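Local structure of pancreatic lipase related protein 2 (Equus caballus, 1W52) at residues S220-H225 with E324-L329; Q235-K240 with L329-S334; V344-A349 with S420-Q425; G352-Y357 with G377-D382. The protein probably hydrolyses the ester bonds of galactolipids and triacylglycerols, releasing free fatty acids. All blocks are in the same frame, centred on the assembly; numbering follows the deposited sequence.

Interaction 1: S220-H225 with E324-L329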
loop_
_atom_site.group_PDB
_atom_site.type_symbol
_atom_site.label_atom_id
_atom_site.label_comp_id
_atom_site.label_asym_id
_atom_site.label_seq_id
_atom_site.Cartn_x
_atom_site.Cartn_y
_atom_site.Cartn_z
ATOM N N SER A 220 11.206 7.268 1.102
ATOM C CA SER A 220 10.487 8.239 0.289
ATOM C C SER A 220 10.813 8.092 -1.225
ATOM O O SER A 220 10.009 8.423 -2.095
ATOM C CB SER A 220 10.888 9.621 0.761
ATOM O OG SER A 220 12.292 9.818 0.612
ATOM N N GLN A 221 12.021 7.619 -1.498
ATOM C CA GLN A 221 12.521 7.347 -2.829
ATOM C C GLN A 221 11.665 6.445 -3.663
ATOM O O GLN A 221 11.366 5.344 -3.252
ATOM C CB GLN A 221 13.871 6.671 -2.690
ATOM C CG GLN A 221 14.583 6.458 -3.983
ATOM C CD GLN A 221 16.116 6.239 -3.816
ATOM O OE1 GLN A 221 16.573 5.430 -2.993
ATOM N NE2 GLN A 221 16.892 6.946 -4.624
ATOM N N LYS A 222 11.329 6.880 -4.872
ATOM C CA LYS A 222 10.617 5.988 -5.785
ATOM C C LYS A 222 11.516 4.847 -6.230
ATOM O O LYS A 222 12.644 5.079 -6.594
ATOM C CB LYS A 222 10.139 6.746 -6.994
ATOM C CG LYS A 222 8.870 7.542 -6.763
ATOM C CD LYS A 222 9.248 8.978 -6.799
ATOM C CE LYS A 222 8.120 9.884 -6.380
ATOM N NZ LYS A 222 7.738 10.800 -7.446
ATOM N N VAL A 223 11.045 3.614 -6.153
ATOM C CA VAL A 223 11.871 2.453 -6.540
ATOM C C VAL A 223 11.167 1.406 -7.354
ATOM O O VAL A 223 11.623 0.305 -7.395
ATOM C CB VAL A 223 12.440 1.714 -5.318
ATOM C CG1 VAL A 223 13.164 2.654 -4.444
ATOM C CG2 VAL A 223 11.349 1.095 -4.553
ATOM N N GLY A 224 10.067 1.743 -7.993
ATOM C CA GLY A 224 9.240 0.756 -8.661
ATOM C C GLY A 224 8.902 1.282 -10.023
ATOM O O GLY A 224 9.240 2.429 -10.341
ATOM N N HIS A 225 8.260 0.462 -10.846
ATOM C CA HIS A 225 7.616 1.013 -12.031
ATOM C C HIS A 225 6.453 1.857 -11.541
ATOM O O HIS A 225 6.089 2.867 -12.142
ATOM C CB HIS A 225 7.184 -0.083 -13.005
ATOM C CG HIS A 225 8.328 -0.932 -13.431
ATOM N ND1 HIS A 225 8.617 -2.134 -12.810
ATOM C CD2 HIS A 225 9.319 -0.719 -14.326
ATOM C CE1 HIS A 225 9.710 -2.651 -13.336
ATOM N NE2 HIS A 225 10.169 -1.803 -14.240
ATOM N N GLU A 324 9.080 4.922 -11.668
ATOM C CA GLU A 324 8.702 5.963 -10.741
ATOM C C GLU A 324 7.356 6.609 -11.037
ATOM O O GLU A 324 7.093 7.684 -10.507
ATOM C CB GLU A 324 9.768 7.053 -10.729
ATOM C CG GLU A 324 11.201 6.557 -10.540
ATOM C CD GLU A 324 12.104 7.687 -10.091
ATOM O OE1 GLU A 324 11.697 8.884 -10.304
ATOM O OE2 GLU A 324 13.188 7.391 -9.510
ATOM N N GLN A 325 6.529 5.980 -11.883
ATOM C CA GLN A 325 5.154 6.403 -12.082
ATOM C C GLN A 325 4.549 6.491 -10.702
ATOM O O GLN A 325 4.539 5.500 -9.967
ATOM C CB GLN A 325 4.350 5.377 -12.877
ATOM C CG GLN A 325 4.791 5.116 -14.319
ATOM C CD GLN A 325 3.946 4.038 -15.031
ATOM O OE1 GLN A 325 4.332 2.848 -15.070
ATOM N NE2 GLN A 325 2.807 4.456 -15.596
ATOM N N THR A 326 4.050 7.667 -10.339
ATOM C CA THR A 326 3.529 7.823 -9.002
ATOM C C THR A 326 2.047 8.047 -9.026
ATOM O O THR A 326 1.505 8.682 -9.946
ATOM C CB THR A 326 4.196 8.981 -8.252
ATOM O OG1 THR A 326 3.874 10.180 -8.911
ATOM C CG2 THR A 326 5.717 8.972 -8.346
ATOM N N PHE A 327 1.414 7.501 -7.987
ATOM C CA PHE A 327 -0.019 7.620 -7.742
ATOM C C PHE A 327 -0.373 7.911 -6.242
ATOM O O PHE A 327 0.396 7.569 -5.322
ATOM C CB PHE A 327 -0.740 6.351 -8.184
ATOM C CG PHE A 327 -0.276 5.834 -9.490
ATOM C CD1 PHE A 327 1.024 5.281 -9.621
ATOM C CD2 PHE A 327 -1.115 5.894 -10.618
ATOM C CE1 PHE A 327 1.476 4.800 -10.837
ATOM C CE2 PHE A 327 -0.662 5.416 -11.824
ATOM C CZ PHE A 327 0.649 4.867 -11.923
ATOM N N PHE A 328 -1.548 8.526 -6.040
ATOM C CA PHE A 328 -2.030 8.965 -4.749
ATOM C C PHE A 328 -3.426 8.547 -4.518
ATOM O O PHE A 328 -4.100 8.200 -5.391
ATOM C CB PHE A 328 -1.939 10.463 -4.638
ATOM C CG PHE A 328 -0.543 10.952 -4.681
ATOM C CD1 PHE A 328 -0.028 11.521 -5.833
ATOM C CD2 PHE A 328 0.293 10.787 -3.603
ATOM C CE1 PHE A 328 1.304 11.991 -5.900
ATOM C CE2 PHE A 328 1.640 11.242 -3.665
ATOM C CZ PHE A 328 2.134 11.850 -4.824
ATOM N N LEU A 329 -3.844 8.548 -3.287
ATOM C CA LEU A 329 -5.166 8.095 -2.943
ATOM C C LEU A 329 -5.345 8.236 -1.407
ATOM O O LEU A 329 -4.388 8.605 -0.702
ATOM C CB LEU A 329 -5.351 6.660 -3.407
ATOM C CG LEU A 329 -4.471 5.678 -2.663
ATOM C CD1 LEU A 329 -5.120 4.246 -2.617
ATOM C CD2 LEU A 329 -3.076 5.682 -3.223
#
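At the edge of the parallel part of the alpha/beta-hydrolase sheet, Gly224 and His225, on the way into strand 226-230, meet Glu324 and Gln325 at the start of strand 325-329. The firmest link is the bond from Glu324 N to Gly224 O, 2.8 Å long and nearly straight (164° at the hydrogen). A weak, bent bond follows from Gln325 N to His225 O at 3.2 Å.

The side chains of Lys222 and Glu324 cross at about a right angle, Lys222 CB lying 3.7 Å from Glu324 CG, so that methylene meets methylene. With CG of the lysine anti to its carbonyl carbon (chi1 -80°), that atom comes to 4.1 Å from Glu324 CB. Lys222 NZ and Glu324 OE1, opposite charges 5.2 Å apart, may attract weakly, though the modelled place of the ammonium group is doubtful. A glycine in place of Lys222 would probably strip the aliphatic cover from Glu324 CB and CG.

Beyond this entry point, Gln325 and Phe327 bond through their backbones to Asp227 and Phe229 of the parallel strand 226-230, while Phe328 bonds to Tyr285 on the antiparallel outer strand 285-286.

Interaction 2: Q235-K240 with L329-S334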
loop_
_atom_site.group_PDB
_atom_site.type_symbol
_atom_site.label_atom_id
_atom_site.label_comp_id
_atom_site.label_asym_id
_atom_site.label_seq_id
_atom_site.Cartn_x
_atom_site.Cartn_y
_atom_site.Cartn_z
ATOM N N GLN A 235 1.756 9.884 6.811
ATOM C CA GLN A 235 1.001 9.736 8.033
ATOM C C GLN A 235 -0.280 9.057 7.660
ATOM O O GLN A 235 -1.054 9.550 6.916
ATOM C CB GLN A 235 0.764 11.095 8.697
ATOM C CG GLN A 235 2.107 11.798 9.269
ATOM C CD GLN A 235 2.007 13.378 9.506
ATOM O OE1 GLN A 235 0.953 13.995 9.284
ATOM N NE2 GLN A 235 3.109 13.987 9.959
ATOM N N MET A 236 -0.448 7.851 8.125
ATOM C CA MET A 236 -1.552 7.032 7.718
ATOM C C MET A 236 -2.614 7.282 8.772
ATOM O O MET A 236 -2.286 7.361 9.930
ATOM C CB MET A 236 -1.187 5.524 7.731
ATOM C CG MET A 236 -0.155 5.069 6.755
ATOM S SD MET A 236 -0.478 5.632 5.105
ATOM C CE MET A 236 0.607 7.056 4.946
ATOM N N PRO A 237 -3.874 7.379 8.353
ATOM C CA PRO A 237 -5.020 7.397 9.239
ATOM C C PRO A 237 -5.122 6.142 10.024
ATOM O O PRO A 237 -4.886 5.053 9.447
ATOM C CB PRO A 237 -6.183 7.461 8.262
ATOM C CG PRO A 237 -5.613 8.208 7.172
ATOM C CD PRO A 237 -4.314 7.520 6.963
ATOM N N GLY A 238 -5.509 6.303 11.292
ATOM C CA GLY A 238 -5.669 5.212 12.226
ATOM C C GLY A 238 -4.478 5.173 13.162
ATOM O O GLY A 238 -4.503 4.515 14.197
ATOM N N CYS A 239 -3.412 5.846 12.768
ATOM C CA CYS A 239 -2.175 5.838 13.510
ATOM C C CYS A 239 -2.033 7.185 14.165
ATOM O O CYS A 239 -2.496 8.183 13.616
ATOM C CB CYS A 239 -0.985 5.653 12.563
ATOM S SG CYS A 239 -0.980 4.116 11.671
ATOM N N LYS A 240 -1.410 7.191 15.346
ATOM C CA LYS A 240 -0.786 8.384 15.925
ATOM C C LYS A 240 0.702 8.336 15.535
ATOM O O LYS A 240 1.304 7.276 15.579
ATOM C CB LYS A 240 -0.941 8.322 17.418
ATOM C CG LYS A 240 -2.360 7.944 17.907
ATOM C CD LYS A 240 -2.631 8.404 19.399
ATOM C CE LYS A 240 -2.086 9.863 19.780
ATOM N NZ LYS A 240 -1.271 9.950 21.054
ATOM N N LEU A 329 -3.844 8.548 -3.287
ATOM C CA LEU A 329 -5.166 8.095 -2.943
ATOM C C LEU A 329 -5.345 8.236 -1.407
ATOM O O LEU A 329 -4.388 8.605 -0.702
ATOM C CB LEU A 329 -5.351 6.660 -3.407
ATOM C CG LEU A 329 -4.471 5.678 -2.663
ATOM C CD1 LEU A 329 -5.120 4.246 -2.617
ATOM C CD2 LEU A 329 -3.076 5.682 -3.223
ATOM N N ASN A 330 -6.538 7.936 -0.897
ATOM C CA ASN A 330 -6.749 7.966 0.532
ATOM C C ASN A 330 -7.409 6.679 1.027
ATOM O O ASN A 330 -8.451 6.296 0.536
ATOM C CB ASN A 330 -7.603 9.205 0.934
ATOM C CG ASN A 330 -6.837 10.559 0.836
ATOM O OD1 ASN A 330 -7.444 11.614 0.495
ATOM N ND2 ASN A 330 -5.531 10.537 1.125
ATOM N N THR A 331 -6.833 6.040 2.032
ATOM C CA THR A 331 -7.461 4.882 2.654
ATOM C C THR A 331 -8.449 5.228 3.746
ATOM O O THR A 331 -8.617 6.362 4.114
ATOM C CB THR A 331 -6.396 3.997 3.284
ATOM O OG1 THR A 331 -5.539 4.821 4.092
ATOM C CG2 THR A 331 -5.531 3.361 2.199
ATOM N N GLY A 332 -9.076 4.199 4.283
ATOM C CA GLY A 332 -9.855 4.324 5.488
ATOM C C GLY A 332 -8.996 4.327 6.735
ATOM O O GLY A 332 -7.810 4.025 6.664
ATOM N N GLU A 333 -9.629 4.672 7.863
ATOM C CA GLU A 333 -9.029 4.665 9.200
ATOM C C GLU A 333 -8.941 3.249 9.768
ATOM O O GLU A 333 -8.077 3.027 10.593
ATOM C CB GLU A 333 -9.840 5.546 10.206
ATOM C CG GLU A 333 -9.785 7.091 10.064
ATOM C CD GLU A 333 -10.675 7.680 8.932
ATOM O OE1 GLU A 333 -11.831 7.221 8.745
ATOM O OE2 GLU A 333 -10.223 8.620 8.217
ATOM N N SER A 334 -9.816 2.310 9.362
ATOM C CA SER A 334 -9.816 0.926 9.931
ATOM C C SER A 334 -10.608 -0.224 9.238
ATOM O O SER A 334 -11.351 -0.024 8.308
ATOM C CB SER A 334 -10.275 0.983 11.385
ATOM O OG SER A 334 -11.353 1.889 11.499
#
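Pro237 is the side chain through which segment 235-240 meets segment 329-334, and three residues of the latter border it. Its ring and the side chain of Thr331 cross at about a right angle, with CD of Pro237 4.1 Å from OG1 of Thr331. The first torsion of the threonine (chi1 50°) turns OG1 to the proline and to Asn231. That hydroxyl does not depend on the apolar proline for a partner, since it hydrogen-bonds to Asn231 and weakly to Tyr271. At the CB side of the ring the neighbour is Glu333: CB of Pro237 lies 4.0 Å from CG of Glu333, so the glutamate offers its aliphatic part. Glu333 is exposed and poorly ordered, so the place of its side chain is uncertain; an acid suits a solvent-facing position. The backbone of Gly332 fits in between, its O 4.1 Å from Pro237 CB.

Next to the proline, Gly238 brings its CA within 3.6 Å of Glu333 O, and here the two backbones come nearest, CA to CA 4.6 Å. A side chain on Gly238 would run into that same carbonyl oxygen, and the backbone angles at this residue by themselves call for glycine. All these contacts are van der Waals in character.

The segment that carries Pro237 is anchored to helix 257-277 by the disulfide from Cys239 to Cys263. Its shape is that of a type II beta turn from Met236 to Cys239, closed by a weak bond from Cys239 N to Met236 O, with proline and glycine at the two central positions, the classic pair for this turn.

Interaction 3: V344-A349 with S420-Q425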
loop_
_atom_site.group_PDB
_atom_site.type_symbol
_atom_site.label_atom_id
_atom_site.label_comp_id
_atom_site.label_asym_id
_atom_site.label_seq_id
_atom_site.Cartn_x
_atom_site.Cartn_y
_atom_site.Cartn_z
ATOM N N VAL A 344 -17.572 16.569 -5.176
ATOM C CA VAL A 344 -18.816 17.231 -4.733
ATOM C C VAL A 344 -18.751 18.739 -4.933
ATOM O O VAL A 344 -18.043 19.454 -4.221
ATOM C CB VAL A 344 -19.179 16.935 -3.278
ATOM C CG1 VAL A 344 -20.182 17.891 -2.837
ATOM C CG2 VAL A 344 -19.752 15.520 -3.112
ATOM N N SER A 345 -19.510 19.200 -5.926
ATOM C CA SER A 345 -19.685 20.620 -6.182
ATOM C C SER A 345 -20.964 21.103 -5.547
ATOM O O SER A 345 -21.931 20.333 -5.411
ATOM C CB SER A 345 -19.733 20.921 -7.678
ATOM O OG SER A 345 -18.788 20.132 -8.388
ATOM N N ILE A 346 -20.927 22.381 -5.147
ATOM C CA ILE A 346 -22.086 23.132 -4.667
ATOM C C ILE A 346 -21.928 24.598 -5.121
ATOM O O ILE A 346 -20.973 25.266 -4.745
ATOM C CB ILE A 346 -22.261 22.965 -3.120
ATOM C CG1 ILE A 346 -22.979 21.625 -2.832
ATOM C CG2 ILE A 346 -23.046 24.118 -2.542
ATOM C CD1 ILE A 346 -23.188 21.203 -1.362
ATOM N N THR A 347 -22.839 25.035 -5.997
ATOM C CA THR A 347 -23.002 26.435 -6.399
ATOM C C THR A 347 -24.111 27.050 -5.562
ATOM O O THR A 347 -25.182 26.449 -5.390
ATOM C CB THR A 347 -23.378 26.545 -7.905
ATOM O OG1 THR A 347 -22.210 26.422 -8.724
ATOM C CG2 THR A 347 -23.912 27.941 -8.250
ATOM N N LEU A 348 -23.867 28.255 -5.057
ATOM C CA LEU A 348 -24.773 28.846 -4.077
ATOM C C LEU A 348 -25.948 29.561 -4.724
ATOM O O LEU A 348 -26.078 29.599 -5.948
ATOM C CB LEU A 348 -24.009 29.773 -3.123
ATOM C CG LEU A 348 -23.182 29.013 -2.076
ATOM C CD1 LEU A 348 -22.506 29.999 -1.162
ATOM C CD2 LEU A 348 -24.011 28.005 -1.243
ATOM N N ALA A 349 -26.826 30.087 -3.884
ATOM C CA ALA A 349 -27.970 30.830 -4.358
ATOM C C ALA A 349 -28.351 31.873 -3.310
ATOM O O ALA A 349 -27.595 32.107 -2.357
ATOM C CB ALA A 349 -29.113 29.870 -4.638
ATOM N N SER A 420 -28.540 26.091 -5.535
ATOM C CA SER A 420 -28.996 25.929 -6.920
ATOM C C SER A 420 -28.716 24.508 -7.416
ATOM O O SER A 420 -29.643 23.780 -7.831
ATOM C CB SER A 420 -28.297 26.968 -7.824
ATOM O OG SER A 420 -28.628 26.810 -9.193
ATOM N N ARG A 421 -27.434 24.122 -7.350
ATOM C CA ARG A 421 -26.988 22.809 -7.807
ATOM C C ARG A 421 -25.846 22.217 -6.948
ATOM O O ARG A 421 -25.071 22.940 -6.318
ATOM C CB ARG A 421 -26.654 22.861 -9.319
ATOM C CG ARG A 421 -27.879 23.255 -10.199
ATOM C CD ARG A 421 -27.656 23.332 -11.709
ATOM N NE ARG A 421 -28.692 24.144 -12.358
ATOM C CZ ARG A 421 -28.932 24.190 -13.668
ATOM N NH1 ARG A 421 -28.218 23.467 -14.523
ATOM N NH2 ARG A 421 -29.903 24.971 -14.130
ATOM N N ILE A 422 -25.829 20.880 -6.907
ATOM C CA ILE A 422 -24.827 20.055 -6.220
ATOM C C ILE A 422 -24.313 18.947 -7.172
ATOM O O ILE A 422 -24.737 17.783 -7.080
ATOM C CB ILE A 422 -25.431 19.373 -4.942
ATOM C CG1 ILE A 422 -26.012 20.406 -3.976
ATOM C CG2 ILE A 422 -24.383 18.493 -4.220
ATOM C CD1 ILE A 422 -26.633 19.782 -2.726
ATOM N N THR A 423 -23.415 19.301 -8.090
ATOM C CA THR A 423 -22.739 18.301 -8.926
ATOM C C THR A 423 -22.070 17.231 -8.031
ATOM O O THR A 423 -21.103 17.533 -7.337
ATOM C CB THR A 423 -21.668 18.995 -9.835
ATOM O OG1 THR A 423 -22.276 19.959 -10.706
ATOM C CG2 THR A 423 -21.014 18.014 -10.764
ATOM N N VAL A 424 -22.600 16.006 -8.013
ATOM C CA VAL A 424 -21.872 14.868 -7.421
ATOM C C VAL A 424 -20.915 14.283 -8.500
ATOM O O VAL A 424 -20.892 14.789 -9.637
ATOM C CB VAL A 424 -22.860 13.803 -6.828
ATOM C CG1 VAL A 424 -22.485 12.353 -7.205
ATOM C CG2 VAL A 424 -22.925 13.946 -5.360
ATOM N N GLN A 425 -20.106 13.272 -8.146
ATOM C CA GLN A 425 -19.320 12.500 -9.137
ATOM C C GLN A 425 -18.540 11.302 -8.560
ATOM O O GLN A 425 -18.084 11.350 -7.429
ATOM C CB GLN A 425 -18.326 13.416 -9.854
ATOM C CG GLN A 425 -17.653 12.757 -11.018
ATOM C CD GLN A 425 -16.874 13.728 -11.841
ATOM O OE1 GLN A 425 -16.240 13.335 -12.808
ATOM N NE2 GLN A 425 -16.913 15.008 -11.468
#
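Ser345 and Thr423 make the strongest backbone link between two chain runs that pass each other almost exactly antiparallel in the PLAT domain. Ser345 N donates to Thr423 O over 2.7 Å, nearly straight at 167°. Two residues further on, Thr347 N reaches Arg421 O at 3.1 Å.

CA-H...O contacts supplement these bonds. Ile346 CA points its hydrogen at Arg421 O, 3.4 Å away, which gives that oxygen a second donor. Thr423 O is approached in the same way by Val344 CA at 3.5 Å.

Apolar contacts fill the buried face. Ile346 and Ile422 lie side by side and point the same way, CG1 to CG1 at 3.5 Å. In Ile422 this branch stands anti to the carbonyl carbon (chi1 -57°), which places it alongside its neighbour. Val344 and Val424 meet through CG2 methyls 4.2 Å apart. A serine in place of Ile422 would probably open a gap beside Ile346 and take away apolar cover from Phe435 of strand 435-436.

On the more exposed face Ser345 and Thr423 lie against each other, OG of Ser345 3.4 Å from CB of Thr423, a van der Waals contact, while the hydroxyl of Thr347 bonds to the backbone of Ser383.

The chemistry thus divides by face: Val344, Ile346, Ile422 and Val424 are buried, whereas Ser345, Thr347 and Thr423 lie on the more open side, with Arg421 outward too, as suits one layer of a beta sandwich. The backbone bonds set the register of the two runs, and the buried aliphatic side chains pack one face.

Interaction 4: G352-Y357 with G377-D382; sequences GKANGY and GSLQPD
Gly356 and Gly377 join two very short, weakly bonded antiparallel strands, 355-356 and 377-378, in the PLAT domain, a beta-sandwich fold. Gly356 N donates to Gly377 O at 3.2 Å. The return bond from Gly377 N to Gly356 O is weak, 3.5 Å long. Both residues adopt extended backbone angles at which a CB would press against the carbonyl oxygen of the residue before, so glycine is called for at each place.

The closely packed side of the contact belongs to Leu379. Its CG stands anti to the carbonyl carbon (chi1 -51°), which brings CD1 to 4.0 Å from Gly356 N and CG to 4.2 Å from Asn355 CA. The leucine also touches Leu348 and Trp405, and a branched apolar residue suits this buried spot. The small methyl of Ala354 comes to the margin of the same cluster.

The solvent side is looser. Lys353 and Gln380 run side by side and point the same way, touching through Lys353 CE and Gln380 CB at 4.0 Å. Long, flexible polar chains suit such a rim: their aliphatic parts give modest cover while their polar ends remain near each other, Lys353 NZ 4.2 Å from Gln380 OE1. Ser378 is exposed as well, a small polar residue at the strand's outer surface.

Between the two zones lies Asn355. Its OD1 sits 3.3 Å from Ser378 N, but the angle is too poor for a hydrogen bond. Its backbone is better placed, for Asn355 CA directs its hydrogen at Gly377 O, 3.4 Å away and 149° at the hydrogen.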
loop_
_atom_site.group_PDB
_atom_site.type_symbol
_atom_site.label_atom_id
_atom_site.label_comp_id
_atom_site.label_asym_id
_atom_site.label_seq_id
_atom_site.Cartn_x
_atom_site.Cartn_y
_atom_site.Cartn_z
ATOM N N GLY A 352 -28.794 37.250 0.536
ATOM C CA GLY A 352 -27.896 37.779 1.546
ATOM C C GLY A 352 -26.623 36.972 1.708
ATOM O O GLY A 352 -26.637 35.762 1.518
ATOM N N LYS A 353 -25.532 37.647 2.074
ATOM C CA LYS A 353 -24.220 37.021 2.282
ATOM C C LYS A 353 -24.064 36.550 3.724
ATOM O O LYS A 353 -24.192 37.356 4.644
ATOM C CB LYS A 353 -23.103 38.025 1.992
ATOM C CG LYS A 353 -23.231 38.764 0.666
ATOM C CD LYS A 353 -21.986 39.610 0.380
ATOM C CE LYS A 353 -21.468 39.404 -1.037
ATOM N NZ LYS A 353 -20.025 39.732 -1.126
ATOM N N ALA A 354 -23.761 35.263 3.917
ATOM C CA ALA A 354 -23.645 34.651 5.259
ATOM C C ALA A 354 -22.207 34.157 5.544
ATOM O O ALA A 354 -21.254 34.640 4.904
ATOM C CB ALA A 354 -24.687 33.497 5.425
ATOM N N ASN A 355 -22.055 33.257 6.532
ATOM C CA ASN A 355 -20.823 32.460 6.731
ATOM C C ASN A 355 -21.098 31.113 7.374
ATOM O O ASN A 355 -21.950 31.013 8.264
ATOM C CB ASN A 355 -19.794 33.209 7.564
ATOM C CG ASN A 355 -19.152 34.310 6.795
ATOM O OD1 ASN A 355 -18.221 34.095 6.032
ATOM N ND2 ASN A 355 -19.684 35.506 6.948
ATOM N N GLY A 356 -20.387 30.070 6.944
ATOM C CA GLY A 356 -20.635 28.776 7.548
ATOM C C GLY A 356 -20.155 27.487 6.932
ATOM O O GLY A 356 -19.583 27.436 5.847
ATOM N N TYR A 357 -20.421 26.438 7.704
ATOM C CA TYR A 357 -20.204 25.051 7.326
ATOM C C TYR A 357 -21.178 24.706 6.194
ATOM O O TYR A 357 -22.261 25.304 6.116
ATOM C CB TYR A 357 -20.455 24.130 8.543
ATOM C CG TYR A 357 -19.376 24.141 9.620
ATOM C CD1 TYR A 357 -18.043 24.527 9.334
ATOM C CD2 TYR A 357 -19.675 23.736 10.925
ATOM C CE1 TYR A 357 -17.036 24.516 10.333
ATOM C CE2 TYR A 357 -18.678 23.715 11.932
ATOM C CZ TYR A 357 -17.357 24.105 11.637
ATOM O OH TYR A 357 -16.384 24.082 12.638
ATOM N N GLY A 377 -16.835 29.251 4.818
ATOM C CA GLY A 377 -16.455 30.592 4.396
ATOM C C GLY A 377 -17.649 31.431 3.985
ATOM O O GLY A 377 -18.793 31.099 4.337
ATOM N N SER A 378 -17.369 32.504 3.230
ATOM C CA SER A 378 -18.390 33.449 2.733
ATOM C C SER A 378 -19.279 32.838 1.654
ATOM O O SER A 378 -18.792 32.260 0.678
ATOM C CB SER A 378 -17.742 34.731 2.176
ATOM O OG SER A 378 -17.422 34.591 0.795
ATOM N N LEU A 379 -20.581 33.021 1.813
ATOM C CA LEU A 379 -21.555 32.288 1.025
ATOM C C LEU A 379 -22.326 33.165 0.009
ATOM O O LEU A 379 -23.551 33.019 -0.157
ATOM C CB LEU A 379 -22.503 31.529 1.980
ATOM C CG LEU A 379 -21.832 30.665 3.062
ATOM C CD1 LEU A 379 -22.843 29.757 3.777
ATOM C CD2 LEU A 379 -20.755 29.830 2.461
ATOM N N GLN A 380 -21.594 34.030 -0.704
ATOM C CA GLN A 380 -22.182 34.898 -1.743
ATOM C C GLN A 380 -23.057 34.131 -2.776
ATOM O O GLN A 380 -22.732 32.995 -3.142
ATOM C CB GLN A 380 -21.092 35.734 -2.451
ATOM C CG GLN A 380 -20.007 34.937 -3.195
ATOM C CD GLN A 380 -19.211 35.791 -4.186
ATOM O OE1 GLN A 380 -18.707 36.862 -3.829
ATOM N NE2 GLN A 380 -19.093 35.313 -5.427
ATOM N N PRO A 381 -24.181 34.725 -3.208
ATOM C CA PRO A 381 -25.074 34.072 -4.177
ATOM C C PRO A 381 -24.459 33.742 -5.534
ATOM O O PRO A 381 -23.557 34.431 -6.026
ATOM C CB PRO A 381 -26.219 35.086 -4.350
ATOM C CG PRO A 381 -26.201 35.890 -3.124
ATOM C CD PRO A 381 -24.745 36.014 -2.761
ATOM N N ASP A 382 -25.004 32.669 -6.111
ATOM C CA ASP A 382 -24.569 32.058 -7.367
ATOM C C ASP A 382 -23.086 32.238 -7.707
ATOM O O ASP A 382 -22.705 33.052 -8.557
ATOM C CB ASP A 382 -25.520 32.457 -8.497
ATOM C CG ASP A 382 -26.817 31.660 -8.447
ATOM O OD1 ASP A 382 -27.772 32.101 -7.762
ATOM O OD2 ASP A 382 -26.951 30.556 -9.023
#

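The four contacts fall into two pairs, one for each domain of the lipase. Interactions 1 and 2 lie in the catalytic domain, their centres 18 Å apart. They share Leu329, and their segments alternate along the chain, so the two ends of strand 325-329 are tied to the chain before and after its parallel neighbour, strand 226-230. Interactions 3 and 4 follow in the PLAT domain. Interaction 4 is nested in the loop that interaction 3 closes, with centres 14 Å apart, and the two touch where Leu348 packs on Leu379. The pairs are well separated: interactions 1 and 4 have centres 40 Å apart, which reflects the elongated two-domain shape.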